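Local coordinates for type II restriction enzyme NgoMIV (Neisseria gonorrhoeae, PDB 1FIU), which recognises the double-stranded DNA sequence 5'-GCCGGC-3' and, as a homotetramer using magnesium, cleaves it after the first G, at residues Arg10-Lys15 against Ala71-Phe76; Thr189-Arg194 against Pro225-Ser230. All blocks are in the same frame, centred on the assembly; numbering follows the deposited sequence.

Contact 1: Arg10-Lys15 against Ala71-Phe76; sequences RIFHKK and AICSEF
The F12 ring reaches into the angle between I72 and F76, its CD1 lying 3.6 Å from CG2 of I72 and 3.8 Å from CB of F76. With CG of F12 anti to the backbone N (chi1 164°), the ring extends toward helix 62-81. The rings of F12 and F76 meet obliquely, their planes at 52°. C73, although its CB turns away from helix 4-18, still brings SG to the edge of the F12 ring, 3.9 Å from CE1, in a sulfur-aromatic contact near the ring plane.

One turn further along helix 4-18, K15 lays its CB 3.9 Å from CD1 of I72, and its chain, extended beyond CG, carries the ammonium on to E75. NZ of K15 forms a 2.6 Å salt bridge with OE1 of E75, approaching on the anti side of the carboxylate and tilted out of its plane. A water donates to I72 O and accepts a long, weak bond from K15 NZ, linking the ammonium to the backbone of helix 62-81. F244 also packs on F12, while I141 of strand 141-145 touches C73.

The arrangement is an antiparallel helix pair: the axes of segments 10-15 and 71-76 approach to 9.9 Å, with their directions 161° apart. An aromatic-aliphatic interior, closed on one side by an ion pair, joins the N-terminal helix to helix 62-81, which packs on strands 92-96 and 141-145 of this PDDEXK-clan nuclease.

Contact 2: Thr189-Arg194 against Pro225-Ser230; sequences TIRSDR and PSRISS. With nucleotides of chain D; nucleotides of chain B.
The backbone of 189-194 runs extended through R191 and then turns into helical angles at S192, drawing closest to helix 225-232 where the CA atoms of S192 and S230 are 5.4 Å apart. This is a DNA-recognition loop that follows strand 179-187 in the PDDEXK-clan fold, backed by that helix.

I190 supplies the apolar part: its CG2 rests 3.9 Å from CB of R227 and beside OG of S230, itself bonded to R227 O. CB of S192 meets CB of S230. The extended chain of R227 passes I190 O and places its guanidinium flat against that of R191, centres 4.0 Å apart and planes at 17°. A bend at chi2 (-59°) folds R191 back so that NH1 bonds I190 O, while the guanine of DG3 of chain D lies over its opposite face. D34 forms a salt bridge with R227 and a long, weak ion pair with R191, so one carboxylate serves both guanidinium groups; NE of R191 bonds O6 of another guanine.

OG1 of T189 donates to OP2 of DG3 of chain D, and D193 OD2 accepts from N4 of DC1 of chain B. R194 grips T189 end-on, NH1 to the carbonyl O and NH2 to OG1, which probably holds the guanidinium in place for reading the base: NE of R194 donates to O6 of DG3 of chain D at 3.1 Å, and NH2 of R194 to N7 of the same guanine at 3.0 Å.

Contact 1 closes before contact 2 opens along the chain, and their centres lie 22 Å apart with nearest atoms about 10 Å apart, so they do not touch. The central mixed sheet connects them: helix 62-81 of contact 1 packs on strands 92-96 and 141-145, whereas the loop of contact 2 leaves the end of strand 179-187. Both contacts come close to the metal site: a bound magnesium ion lies about 10 Å from the side chain of C73, and one about 9 Å from that of I190. The side chain of C73 also lies about 4 Å from that of C186, a magnesium-site residue. Helix packing and base recognition thus border the same metal site.

Contact 1: Arg10-Lys15 against Ala71-Phe76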
ATOM      1  N   ARG I  10      15.820 -29.100 -19.248  1.00 21.58           N
ATOM      2  CA  ARG I  10      17.197 -29.424 -19.629  1.00 24.65           C
ATOM      3  C   ARG I  10      17.668 -28.548 -20.778  1.00 22.31           C
ATOM      4  O   ARG I  10      18.812 -28.119 -20.816  1.00 26.37           O
ATOM      5  CB  ARG I  10      17.302 -30.916 -19.985  1.00 26.65           C
ATOM      6  CG  ARG I  10      16.981 -31.774 -18.778  1.00 35.91           C
ATOM      7  CD  ARG I  10      17.135 -33.277 -18.996  1.00 42.20           C
ATOM      8  NE  ARG I  10      16.748 -34.002 -17.784  1.00 44.94           N
ATOM      9  CZ  ARG I  10      16.981 -35.294 -17.575  1.00 49.08           C
ATOM     10  NH1 ARG I  10      17.605 -36.019 -18.496  1.00 50.12           N
ATOM     11  NH2 ARG I  10      16.586 -35.865 -16.441  1.00 51.54           N
ATOM     12  N   ILE I  11      16.775 -28.257 -21.716  1.00 22.25           N
ATOM     13  CA  ILE I  11      17.113 -27.398 -22.834  1.00 23.19           C
ATOM     14  C   ILE I  11      17.460 -26.002 -22.314  1.00 21.83           C
ATOM     15  O   ILE I  11      18.372 -25.350 -22.812  1.00 22.15           O
ATOM     16  CB  ILE I  11      15.926 -27.329 -23.834  1.00 23.30           C
ATOM     17  CG1 ILE I  11      15.800 -28.676 -24.565  1.00 25.36           C
ATOM     18  CG2 ILE I  11      16.111 -26.179 -24.811  1.00 23.74           C
ATOM     19  CD1 ILE I  11      14.536 -28.811 -25.405  1.00 28.62           C
ATOM     20  N   PHE I  12      16.711 -25.546 -21.315  1.00 20.13           N
ATOM     21  CA  PHE I  12      16.930 -24.245 -20.689  1.00 18.90           C
ATOM     22  C   PHE I  12      18.366 -24.210 -20.101  1.00 18.62           C
ATOM     23  O   PHE I  12      19.134 -23.283 -20.349  1.00 20.95           O
ATOM     24  CB  PHE I  12      15.837 -24.075 -19.615  1.00 19.97           C
ATOM     25  CG  PHE I  12      16.096 -22.989 -18.602  1.00 18.37           C
ATOM     26  CD1 PHE I  12      15.912 -21.644 -18.914  1.00 18.00           C
ATOM     27  CD2 PHE I  12      16.442 -23.332 -17.300  1.00 19.62           C
ATOM     28  CE1 PHE I  12      16.068 -20.645 -17.944  1.00 18.29           C
ATOM     29  CE2 PHE I  12      16.601 -22.337 -16.309  1.00 18.28           C
ATOM     30  CZ  PHE I  12      16.411 -20.999 -16.643  1.00 20.21           C
ATOM     31  N   HIS I  13      18.726 -25.244 -19.340  1.00 19.53           N
ATOM     32  CA  HIS I  13      20.067 -25.286 -18.756  1.00 20.65           C
ATOM     33  C   HIS I  13      21.147 -25.352 -19.833  1.00 19.30           C
ATOM     34  O   HIS I  13      22.187 -24.689 -19.735  1.00 19.19           O
ATOM     35  CB  HIS I  13      20.192 -26.487 -17.821  1.00 19.62           C
ATOM     36  CG  HIS I  13      19.456 -26.320 -16.532  1.00 21.01           C
ATOM     37  ND1 HIS I  13      19.042 -27.389 -15.765  1.00 22.47           N
ATOM     38  CD2 HIS I  13      19.075 -25.205 -15.866  1.00 18.99           C
ATOM     39  CE1 HIS I  13      18.433 -26.938 -14.682  1.00 21.55           C
ATOM     40  NE2 HIS I  13      18.442 -25.616 -14.718  1.00 18.31           N
ATOM     41  N   LYS I  14      20.892 -26.139 -20.873  1.00 22.29           N
ATOM     42  CA  LYS I  14      21.861 -26.283 -21.952  1.00 24.62           C
ATOM     43  C   LYS I  14      22.158 -24.961 -22.650  1.00 23.79           C
ATOM     44  O   LYS I  14      23.293 -24.705 -23.041  1.00 24.09           O
ATOM     45  CB  LYS I  14      21.382 -27.331 -22.959  1.00 25.47           C
ATOM     46  CG  LYS I  14      22.409 -27.709 -24.009  1.00 36.20           C
ATOM     47  CD  LYS I  14      21.917 -28.886 -24.847  1.00 40.96           C
ATOM     48  CE  LYS I  14      22.958 -29.318 -25.880  1.00 46.42           C
ATOM     49  NZ  LYS I  14      23.150 -28.302 -26.959  1.00 47.83           N
ATOM     50  N   LYS I  15      21.152 -24.106 -22.816  1.00 21.65           N
ATOM     51  CA  LYS I  15      21.394 -22.818 -23.441  1.00 21.85           C
ATOM     52  C   LYS I  15      22.301 -21.954 -22.563  1.00 19.22           C
ATOM     53  O   LYS I  15      23.148 -21.201 -23.058  1.00 21.31           O
ATOM     54  CB  LYS I  15      20.066 -22.094 -23.686  1.00 21.85           C
ATOM     55  CG  LYS I  15      19.178 -22.795 -24.701  1.00 22.78           C
ATOM     56  CD  LYS I  15      17.888 -21.986 -24.922  1.00 22.12           C
ATOM     57  CE  LYS I  15      16.987 -22.642 -25.962  1.00 28.47           C
ATOM     58  NZ  LYS I  15      15.683 -21.901 -26.074  1.00 28.38           N
ATOM     59  N   ALA I  71      16.618 -13.496 -22.056  1.00 17.30           N
ATOM     60  CA  ALA I  71      16.246 -14.124 -23.321  1.00 16.51           C
ATOM     61  C   ALA I  71      15.983 -15.626 -23.189  1.00 17.22           C
ATOM     62  O   ALA I  71      14.987 -16.144 -23.692  1.00 16.17           O
ATOM     63  CB  ALA I  71      17.339 -13.870 -24.368  1.00 18.72           C
ATOM     64  N   ILE I  72      16.877 -16.327 -22.493  1.00 17.66           N
ATOM     65  CA  ILE I  72      16.736 -17.763 -22.308  1.00 17.77           C
ATOM     66  C   ILE I  72      15.511 -18.101 -21.440  1.00 17.93           C
ATOM     67  O   ILE I  72      14.819 -19.082 -21.699  1.00 19.10           O
ATOM     68  CB  ILE I  72      18.053 -18.324 -21.740  1.00 16.94           C
ATOM     69  CG1 ILE I  72      19.119 -18.191 -22.842  1.00 20.76           C
ATOM     70  CG2 ILE I  72      17.884 -19.754 -21.304  1.00 22.41           C
ATOM     71  CD1 ILE I  72      20.566 -18.433 -22.393  1.00 20.41           C
ATOM     72  N   CYS I  73      15.250 -17.285 -20.415  1.00 17.40           N
ATOM     73  CA  CYS I  73      14.061 -17.496 -19.592  1.00 16.37           C
ATOM     74  C   CYS I  73      12.809 -17.327 -20.453  1.00 17.91           C
ATOM     75  O   CYS I  73      11.861 -18.121 -20.346  1.00 17.63           O
ATOM     76  CB  CYS I  73      14.025 -16.487 -18.436  1.00 18.91           C
ATOM     77  SG  CYS I  73      15.065 -16.981 -17.012  1.00 19.42           S
ATOM     78  N   SER I  74      12.821 -16.311 -21.319  1.00 17.41           N
ATOM     79  CA  SER I  74      11.687 -16.043 -22.202  1.00 20.46           C
ATOM     80  C   SER I  74      11.379 -17.223 -23.118  1.00 21.50           C
ATOM     81  O   SER I  74      10.210 -17.610 -23.298  1.00 17.91           O
ATOM     82  CB  SER I  74      11.979 -14.821 -23.061  1.00 20.60           C
ATOM     83  OG  SER I  74      10.804 -14.412 -23.739  1.00 32.15           O
ATOM     84  N   GLU I  75      12.429 -17.792 -23.705  1.00 19.37           N
ATOM     85  CA  GLU I  75      12.267 -18.922 -24.612  1.00 19.70           C
ATOM     86  C   GLU I  75      11.704 -20.144 -23.904  1.00 20.67           C
ATOM     87  O   GLU I  75      10.867 -20.841 -24.455  1.00 21.25           O
ATOM     88  CB  GLU I  75      13.609 -19.250 -25.281  1.00 19.74           C
ATOM     89  CG  GLU I  75      14.074 -18.124 -26.162  1.00 24.17           C
ATOM     90  CD  GLU I  75      15.416 -18.382 -26.802  1.00 34.91           C
ATOM     91  OE1 GLU I  75      16.106 -19.347 -26.403  1.00 33.20           O
ATOM     92  OE2 GLU I  75      15.782 -17.602 -27.709  1.00 39.40           O
ATOM     93  N   PHE I  76      12.165 -20.397 -22.680  1.00 18.58           N
ATOM     94  CA  PHE I  76      11.675 -21.522 -21.907  1.00 19.33           C
ATOM     95  C   PHE I  76      10.192 -21.325 -21.601  1.00 21.01           C
ATOM     96  O   PHE I  76       9.403 -22.256 -21.732  1.00 18.97           O
ATOM     97  CB  PHE I  76      12.444 -21.651 -20.583  1.00 19.34           C
ATOM     98  CG  PHE I  76      11.809 -22.593 -19.617  1.00 21.73           C
ATOM     99  CD1 PHE I  76      11.934 -23.977 -19.770  1.00 21.18           C
ATOM    100  CD2 PHE I  76      11.000 -22.100 -18.595  1.00 20.97           C
ATOM    101  CE1 PHE I  76      11.252 -24.853 -18.915  1.00 22.31           C
ATOM    102  CE2 PHE I  76      10.318 -22.955 -17.748  1.00 21.16           C
ATOM    103  CZ  PHE I  76      10.436 -24.330 -17.899  1.00 23.25           C
TER
HETATM  104  O   HOH W   1      15.230 -21.932 -22.717  1.00 25.56           O

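Contact 2: Thr189-Arg194 against Pro225-Ser230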
ATOM      1  N   THR I 189      21.874 -12.852 -10.768  1.00 16.14           N
ATOM      2  CA  THR I 189      22.352 -12.962  -9.380  1.00 18.02           C
ATOM      3  C   THR I 189      21.642 -11.867  -8.595  1.00 18.19           C
ATOM      4  O   THR I 189      21.042 -10.956  -9.175  1.00 18.18           O
ATOM      5  CB  THR I 189      23.867 -12.723  -9.234  1.00 19.08           C
ATOM      6  OG1 THR I 189      24.182 -11.396  -9.646  1.00 18.91           O
ATOM      7  CG2 THR I 189      24.651 -13.744 -10.076  1.00 22.08           C
ATOM      8  N   ILE I 190      21.766 -11.917  -7.270  1.00 15.93           N
ATOM      9  CA  ILE I 190      21.117 -10.944  -6.410  1.00 17.29           C
ATOM     10  C   ILE I 190      22.069 -10.291  -5.391  1.00 18.96           C
ATOM     11  O   ILE I 190      23.026 -10.930  -4.950  1.00 19.61           O
ATOM     12  CB  ILE I 190      19.993 -11.656  -5.576  1.00 17.01           C
ATOM     13  CG1 ILE I 190      18.813 -12.033  -6.482  1.00 17.00           C
ATOM     14  CG2 ILE I 190      19.582 -10.770  -4.359  1.00 20.43           C
ATOM     15  CD1 ILE I 190      17.766 -12.917  -5.769  1.00 18.39           C
ATOM     16  N   ARG I 191      21.840  -9.008  -5.105  1.00 18.07           N
ATOM     17  CA  ARG I 191      22.465  -8.324  -3.973  1.00 17.71           C
ATOM     18  C   ARG I 191      21.165  -7.799  -3.335  1.00 17.68           C
ATOM     19  O   ARG I 191      20.247  -7.339  -4.061  1.00 15.90           O
ATOM     20  CB  ARG I 191      23.392  -7.172  -4.347  1.00 21.01           C
ATOM     21  CG  ARG I 191      24.738  -7.648  -4.917  1.00 17.56           C
ATOM     22  CD  ARG I 191      25.494  -8.533  -3.955  1.00 19.86           C
ATOM     23  NE  ARG I 191      26.794  -8.900  -4.520  1.00 19.68           N
ATOM     24  CZ  ARG I 191      27.042  -9.971  -5.270  1.00 20.80           C
ATOM     25  NH1 ARG I 191      26.083 -10.847  -5.584  1.00 18.26           N
ATOM     26  NH2 ARG I 191      28.278 -10.164  -5.730  1.00 18.78           N
ATOM     27  N   SER I 192      21.060  -7.861  -2.007  1.00 17.74           N
ATOM     28  CA  SER I 192      19.817  -7.473  -1.353  1.00 16.85           C
ATOM     29  C   SER I 192      19.340  -6.042  -1.584  1.00 15.81           C
ATOM     30  O   SER I 192      18.144  -5.768  -1.440  1.00 19.23           O
ATOM     31  CB  SER I 192      19.896  -7.773   0.149  1.00 18.00           C
ATOM     32  OG  SER I 192      20.966  -7.057   0.723  1.00 18.33           O
ATOM     33  N   ASP I 193      20.234  -5.124  -1.936  1.00 14.46           N
ATOM     34  CA  ASP I 193      19.809  -3.759  -2.177  1.00 16.04           C
ATOM     35  C   ASP I 193      19.142  -3.601  -3.537  1.00 19.20           C
ATOM     36  O   ASP I 193      17.986  -3.124  -3.648  1.00 19.28           O
ATOM     37  CB  ASP I 193      20.992  -2.770  -2.064  1.00 17.29           C
ATOM     38  CG  ASP I 193      22.137  -3.080  -3.038  1.00 16.43           C
ATOM     39  OD1 ASP I 193      22.672  -2.131  -3.658  1.00 16.81           O
ATOM     40  OD2 ASP I 193      22.501  -4.262  -3.174  1.00 17.74           O
ATOM     41  N   ARG I 194      19.849  -4.011  -4.581  1.00 16.74           N
ATOM     42  CA  ARG I 194      19.320  -3.882  -5.935  1.00 18.22           C
ATOM     43  C   ARG I 194      18.141  -4.820  -6.241  1.00 19.26           C
ATOM     44  O   ARG I 194      17.416  -4.595  -7.203  1.00 23.71           O
ATOM     45  CB  ARG I 194      20.448  -4.088  -6.970  1.00 19.70           C
ATOM     46  CG  ARG I 194      21.243  -5.406  -6.890  1.00 17.92           C
ATOM     47  CD  ARG I 194      22.332  -5.411  -8.043  1.00 22.27           C
ATOM     48  NE  ARG I 194      23.308  -6.507  -7.960  1.00 19.08           N
ATOM     49  CZ  ARG I 194      23.081  -7.767  -8.315  1.00 20.63           C
ATOM     50  NH1 ARG I 194      21.892  -8.132  -8.805  1.00 20.32           N
ATOM     51  NH2 ARG I 194      24.037  -8.687  -8.154  1.00 20.04           N
ATOM     52  N   PRO I 225      20.444 -19.111  -0.507  1.00 17.77           N
ATOM     53  CA  PRO I 225      19.110 -18.902   0.061  1.00 17.45           C
ATOM     54  C   PRO I 225      18.981 -17.528   0.714  1.00 19.67           C
ATOM     55  O   PRO I 225      17.917 -16.901   0.645  1.00 18.55           O
ATOM     56  CB  PRO I 225      18.986 -20.038   1.097  1.00 21.16           C
ATOM     57  CG  PRO I 225      19.724 -21.167   0.399  1.00 17.77           C
ATOM     58  CD  PRO I 225      20.958 -20.456  -0.156  1.00 19.61           C
ATOM     59  N   SER I 226      20.051 -17.050   1.358  1.00 20.02           N
ATOM     60  CA  SER I 226      19.981 -15.749   2.019  1.00 20.20           C
ATOM     61  C   SER I 226      19.685 -14.631   1.028  1.00 20.18           C
ATOM     62  O   SER I 226      18.816 -13.799   1.286  1.00 19.86           O
ATOM     63  CB  SER I 226      21.282 -15.438   2.791  1.00 21.85           C
ATOM     64  OG  SER I 226      22.389 -15.363   1.925  1.00 22.14           O
ATOM     65  N   ARG I 227      20.382 -14.607  -0.105  1.00 19.15           N
ATOM     66  CA  ARG I 227      20.135 -13.551  -1.083  1.00 18.26           C
ATOM     67  C   ARG I 227      18.783 -13.740  -1.769  1.00 16.54           C
ATOM     68  O   ARG I 227      18.073 -12.764  -2.030  1.00 17.75           O
ATOM     69  CB  ARG I 227      21.291 -13.495  -2.086  1.00 18.58           C
ATOM     70  CG  ARG I 227      22.427 -12.595  -1.572  1.00 19.40           C
ATOM     71  CD  ARG I 227      23.744 -12.801  -2.302  1.00 19.50           C
ATOM     72  NE  ARG I 227      24.683 -11.771  -1.886  1.00 19.49           N
ATOM     73  CZ  ARG I 227      26.008 -11.885  -1.929  1.00 23.98           C
ATOM     74  NH1 ARG I 227      26.581 -12.995  -2.370  1.00 23.78           N
ATOM     75  NH2 ARG I 227      26.761 -10.872  -1.545  1.00 20.21           N
ATOM     76  N   ILE I 228      18.408 -14.983  -2.035  1.00 16.27           N
ATOM     77  CA  ILE I 228      17.094 -15.237  -2.628  1.00 14.49           C
ATOM     78  C   ILE I 228      16.009 -14.692  -1.670  1.00 18.82           C
ATOM     79  O   ILE I 228      15.014 -14.071  -2.114  1.00 17.66           O
ATOM     80  CB  ILE I 228      16.852 -16.754  -2.807  1.00 17.59           C
ATOM     81  CG1 ILE I 228      17.821 -17.314  -3.848  1.00 17.11           C
ATOM     82  CG2 ILE I 228      15.368 -17.029  -3.173  1.00 15.08           C
ATOM     83  CD1 ILE I 228      17.910 -18.823  -3.794  1.00 17.78           C
ATOM     84  N   SER I 229      16.199 -14.907  -0.364  1.00 19.16           N
ATOM     85  CA  SER I 229      15.210 -14.487   0.629  1.00 18.19           C
ATOM     86  C   SER I 229      14.939 -12.985   0.661  1.00 19.56           C
ATOM     87  O   SER I 229      13.854 -12.570   1.092  1.00 18.36           O
ATOM     88  CB  SER I 229      15.610 -14.983   2.043  1.00 20.98           C
ATOM     89  OG  SER I 229      16.607 -14.143   2.624  1.00 22.25           O
ATOM     90  N   SER I 230      15.900 -12.180   0.190  1.00 15.64           N
ATOM     91  CA  SER I 230      15.731 -10.729   0.190  1.00 18.04           C
ATOM     92  C   SER I 230      14.586 -10.287  -0.740  1.00 18.00           C
ATOM     93  O   SER I 230      14.101  -9.183  -0.611  1.00 18.68           O
ATOM     94  CB  SER I 230      17.035 -10.001  -0.180  1.00 18.75           C
ATOM     95  OG  SER I 230      17.420 -10.214  -1.523  1.00 21.39           O
TER
ATOM     96  P    DG D   3      27.198 -10.878 -11.504  1.00 21.18           P
ATOM     97  OP1  DG D   3      28.064 -11.870 -12.172  1.00 22.00           O
ATOM     98  OP2  DG D   3      26.683 -11.168 -10.128  1.00 21.52           O
ATOM     99  O5'  DG D   3      27.947  -9.485 -11.408  1.00 19.32           O
ATOM    100  C5'  DG D   3      28.899  -9.071 -12.381  1.00 22.34           C
ATOM    101  C4'  DG D   3      30.179  -8.651 -11.693  1.00 20.41           C
ATOM    102  O4'  DG D   3      29.959  -7.458 -10.911  1.00 20.24           O
ATOM    103  C3'  DG D   3      30.744  -9.684 -10.723  1.00 21.59           C
ATOM    104  O3'  DG D   3      32.169  -9.671 -10.839  1.00 24.73           O
ATOM    105  C2'  DG D   3      30.214  -9.241  -9.367  1.00 22.80           C
ATOM    106  C1'  DG D   3      30.027  -7.737  -9.515  1.00 18.76           C
ATOM    107  N9   DG D   3      28.785  -7.256  -8.911  1.00 19.57           N
ATOM    108  C8   DG D   3      27.608  -7.954  -8.764  1.00 20.22           C
ATOM    109  N7   DG D   3      26.667  -7.263  -8.169  1.00 18.46           N
ATOM    110  C5   DG D   3      27.255  -6.029  -7.921  1.00 17.57           C
ATOM    111  C6   DG D   3      26.725  -4.860  -7.310  1.00 18.76           C
ATOM    112  O6   DG D   3      25.584  -4.666  -6.886  1.00 17.60           O
ATOM    113  N1   DG D   3      27.675  -3.843  -7.233  1.00 18.13           N
ATOM    114  C2   DG D   3      28.973  -3.933  -7.724  1.00 20.21           C
ATOM    115  N2   DG D   3      29.752  -2.848  -7.570  1.00 17.77           N
ATOM    116  N3   DG D   3      29.461  -5.004  -8.316  1.00 18.90           N
ATOM    117  C4   DG D   3      28.564  -6.012  -8.370  1.00 19.00           C
ATOM    118  P    DC D   2      20.665  -8.886 -13.709  1.00 17.42           P
ATOM    119  OP1  DC D   2      20.325 -10.260 -14.107  1.00 15.93           O
ATOM    120  OP2  DC D   2      19.945  -8.238 -12.576  1.00 19.02           O
ATOM    121  O5'  DC D   2      22.209  -8.834 -13.328  1.00 17.21           O
ATOM    122  C5'  DC D   2      23.168  -9.320 -14.251  1.00 17.50           C
ATOM    123  C4'  DC D   2      24.569  -9.143 -13.711  1.00 15.94           C
ATOM    124  O4'  DC D   2      24.880  -7.743 -13.557  1.00 16.12           O
ATOM    125  C3'  DC D   2      24.870  -9.824 -12.370  1.00 20.28           C
ATOM    126  O3'  DC D   2      26.039 -10.652 -12.610  1.00 24.66           O
ATOM    127  C2'  DC D   2      24.986  -8.660 -11.388  1.00 18.21           C
ATOM    128  C1'  DC D   2      25.395  -7.479 -12.253  1.00 16.59           C
ATOM    129  N1   DC D   2      24.847  -6.185 -11.815  1.00 18.42           N
ATOM    130  C2   DC D   2      25.726  -5.167 -11.390  1.00 22.24           C
ATOM    131  O2   DC D   2      26.978  -5.369 -11.474  1.00 19.42           O
ATOM    132  N3   DC D   2      25.211  -3.996 -10.911  1.00 15.77           N
ATOM    133  C4   DC D   2      23.869  -3.811 -10.877  1.00 16.37           C
ATOM    134  N4   DC D   2      23.392  -2.643 -10.376  1.00 16.92           N
ATOM    135  C5   DC D   2      22.966  -4.803 -11.353  1.00 16.87           C
ATOM    136  C6   DC D   2      23.486  -5.973 -11.806  1.00 17.83           C
TER
ATOM    137  OP3  DC B   1      21.951  -0.646   2.093  1.00 22.87           O
ATOM    138  P    DC B   1      22.288   0.664   1.413  1.00 18.54           P
ATOM    139  OP1  DC B   1      21.631   0.850   0.055  1.00 18.11           O
ATOM    140  OP2  DC B   1      22.129   1.843   2.319  1.00 20.64           O
ATOM    141  O5'  DC B   1      23.879   0.557   1.097  1.00 18.58           O
ATOM    142  C5'  DC B   1      24.827   1.035   2.048  1.00 19.06           C
ATOM    143  C4'  DC B   1      26.173   1.187   1.393  1.00 18.88           C
ATOM    144  O4'  DC B   1      26.694  -0.158   1.228  1.00 18.05           O
ATOM    145  C3'  DC B   1      26.122   1.777  -0.017  1.00 16.71           C
ATOM    146  O3'  DC B   1      26.404   3.159  -0.018  1.00 16.74           O
ATOM    147  C2'  DC B   1      27.216   1.031  -0.769  1.00 25.74           C
ATOM    148  C1'  DC B   1      27.441  -0.250   0.010  1.00 19.53           C
ATOM    149  N1   DC B   1      26.885  -1.365  -0.773  1.00 17.69           N
ATOM    150  C2   DC B   1      27.731  -2.056  -1.668  1.00 18.15           C
ATOM    151  O2   DC B   1      28.903  -1.682  -1.787  1.00 17.99           O
ATOM    152  N3   DC B   1      27.240  -3.096  -2.376  1.00 17.86           N
ATOM    153  C4   DC B   1      25.962  -3.464  -2.230  1.00 17.50           C
ATOM    154  N4   DC B   1      25.542  -4.536  -2.922  1.00 19.46           N
ATOM    155  C5   DC B   1      25.066  -2.766  -1.362  1.00 17.48           C
ATOM    156  C6   DC B   1      25.564  -1.730  -0.649  1.00 17.39           C
TER
HETATM  157  O   HOH W   2      23.393  -9.343  -0.937  1.00 18.30           O